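CCMAN5 (Cellulosimicrobium cellulans, PDB 2XSG) hydrolyses alpha-mannosides as a calcium-containing family 92 glycosidase, and probably removes the mannose that caps mannose-6-phosphate on glycans of yeast-produced lysosomal enzymes. Local coordinates at residues Glu589-Leu592 with Gln593-Tyr596. Sequence-based numbering, arbitrary orientation.
Sequences EIDL and QAPY. With CA (calcium ion), chain C.
Ile590, Asp591 and Leu592 meet Gln593, Ala594 and Pro595 along one continuous buried chain, folded into two overlapping type I beta turns. Glu589 opens the first turn, and its carbonyl O receives Leu592 N at 3.3 Å. The Glu589 side chain leads off to the metal: it bends at chi2 (89°), and Glu589 OE1 binds the calcium ion at 2.6 Å, while Glu589 OE2 stays 3.6 Å from it. Asn588, Asp662 and water 2 also bind the ion. The side chain of Ile590 packs against Gln541 and Tyr542; its carbonyl O accepts a hydrogen bond from water 1, which in turn takes one from Gln593 NE2, so the water ties the glutamine amide back to the first turn. Asp591 starts the second turn. Its O is bonded by Ala594 N at 3.0 Å, a fairly straight bond (159°) with the donor well above the carbonyl plane. Ala594 CB points back at Asp591, 3.3 Å from Asp591 O and 3.9 Å from Asp591 OD2. The Leu592 side chain packs on Met669, while Leu592 O rests 3.4 Å from Pro595 CD. With CG between the backbone N and the carbonyl carbon (chi1 81°) and a further bend at chi2, the Gln593 chain brings OE1 beside Leu592 N without bonding to it; this buried oxygen has no partner in the model. Beyond, Tyr596 N bonds Gln593 O as the chain enters a 3-10 segment, and the tyrosine ring stacks with Phe678. Paired type I turns thus carry the loop from the calcium site to the helix 604-616 side of the catalytic domain, an (alpha/alpha)6 barrel in family 92.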
loop_
_atom_site.group_PDB
_atom_site.type_symbol
_atom_site.label_atom_id
_atom_site.label_comp_id
_atom_site.label_asym_id
_atom_site.label_seq_id
_atom_site.Cartn_x
_atom_site.Cartn_y
_atom_site.Cartn_z
ATOM N N GLU A 589 -4.177 -10.590 1.921
ATOM C CA GLU A 589 -2.748 -10.872 1.753
ATOM C C GLU A 589 -2.241 -12.125 2.478
ATOM O O GLU A 589 -1.079 -12.506 2.298
ATOM C CB GLU A 589 -1.897 -9.680 2.231
ATOM C CG GLU A 589 -2.036 -8.404 1.405
ATOM C CD GLU A 589 -3.150 -7.513 1.899
ATOM O OE1 GLU A 589 -3.892 -7.932 2.792
ATOM O OE2 GLU A 589 -3.283 -6.385 1.395
ATOM N N ILE A 590 -3.093 -12.748 3.289
ATOM C CA ILE A 590 -2.688 -13.877 4.114
ATOM C C ILE A 590 -2.025 -14.973 3.270
ATOM O O ILE A 590 -0.916 -15.422 3.573
ATOM C CB ILE A 590 -3.880 -14.474 4.912
ATOM C CG1 ILE A 590 -4.442 -13.466 5.941
ATOM C CG2 ILE A 590 -3.480 -15.809 5.571
ATOM C CD1 ILE A 590 -3.403 -12.680 6.733
ATOM N N ASP A 591 -2.707 -15.410 2.212
ATOM C CA ASP A 591 -2.115 -16.447 1.358
ATOM C C ASP A 591 -1.800 -15.950 -0.053
ATOM O O ASP A 591 -2.017 -16.661 -1.037
ATOM C CB ASP A 591 -2.916 -17.762 1.405
ATOM C CG ASP A 591 -4.319 -17.644 0.812
ATOM O OD1 ASP A 591 -5.000 -16.612 0.981
ATOM O OD2 ASP A 591 -4.750 -18.627 0.176
ATOM N N LEU A 592 -1.251 -14.728 -0.132
ATOM C CA LEU A 592 -0.855 -14.110 -1.407
ATOM C C LEU A 592 0.078 -14.992 -2.226
ATOM O O LEU A 592 0.029 -14.987 -3.468
ATOM C CB LEU A 592 -0.115 -12.789 -1.183
ATOM C CG LEU A 592 -0.781 -11.415 -1.150
ATOM C CD1 LEU A 592 0.278 -10.343 -0.806
ATOM C CD2 LEU A 592 -1.487 -11.087 -2.466
ATOM N N GLN A 593 0.963 -15.695 -1.520
ATOM C CA GLN A 593 1.979 -16.514 -2.159
ATOM C C GLN A 593 1.428 -17.843 -2.648
ATOM O O GLN A 593 2.100 -18.534 -3.401
ATOM C CB GLN A 593 3.161 -16.750 -1.205
ATOM C CG GLN A 593 2.972 -17.846 -0.168
ATOM C CD GLN A 593 2.077 -17.478 0.994
ATOM O OE1 GLN A 593 1.247 -16.559 0.919
ATOM N NE2 GLN A 593 2.234 -18.213 2.097
ATOM N N ALA A 594 0.222 -18.213 -2.215
ATOM C CA ALA A 594 -0.284 -19.584 -2.458
ATOM C C ALA A 594 -0.305 -20.032 -3.921
ATOM O O ALA A 594 -0.012 -21.187 -4.198
ATOM C CB ALA A 594 -1.633 -19.804 -1.814
ATOM N N PRO A 595 -0.660 -19.130 -4.866
ATOM C CA PRO A 595 -0.629 -19.554 -6.270
ATOM C C PRO A 595 0.728 -19.977 -6.789
ATOM O O PRO A 595 0.798 -20.756 -7.729
ATOM C CB PRO A 595 -1.113 -18.317 -7.031
ATOM C CG PRO A 595 -1.919 -17.552 -6.016
ATOM C CD PRO A 595 -1.313 -17.817 -4.700
ATOM N N TYR A 596 1.795 -19.480 -6.170
ATOM C CA TYR A 596 3.150 -19.804 -6.590
ATOM C C TYR A 596 3.735 -21.033 -5.888
ATOM O O TYR A 596 4.898 -21.369 -6.112
ATOM C CB TYR A 596 4.071 -18.588 -6.402
ATOM C CG TYR A 596 3.632 -17.371 -7.194
ATOM C CD1 TYR A 596 2.713 -16.467 -6.664
ATOM C CD2 TYR A 596 4.137 -17.129 -8.475
ATOM C CE1 TYR A 596 2.298 -15.350 -7.393
ATOM C CE2 TYR A 596 3.724 -16.021 -9.210
ATOM C CZ TYR A 596 2.813 -15.136 -8.661
ATOM O OH TYR A 596 2.410 -14.034 -9.383
HETATM CA CA CA C . -6.158 -6.781 3.497
HETATM O O HOH W 1 -0.011 -18.070 4.215
HETATM O O HOH W 2 -7.041 -6.773 1.213
#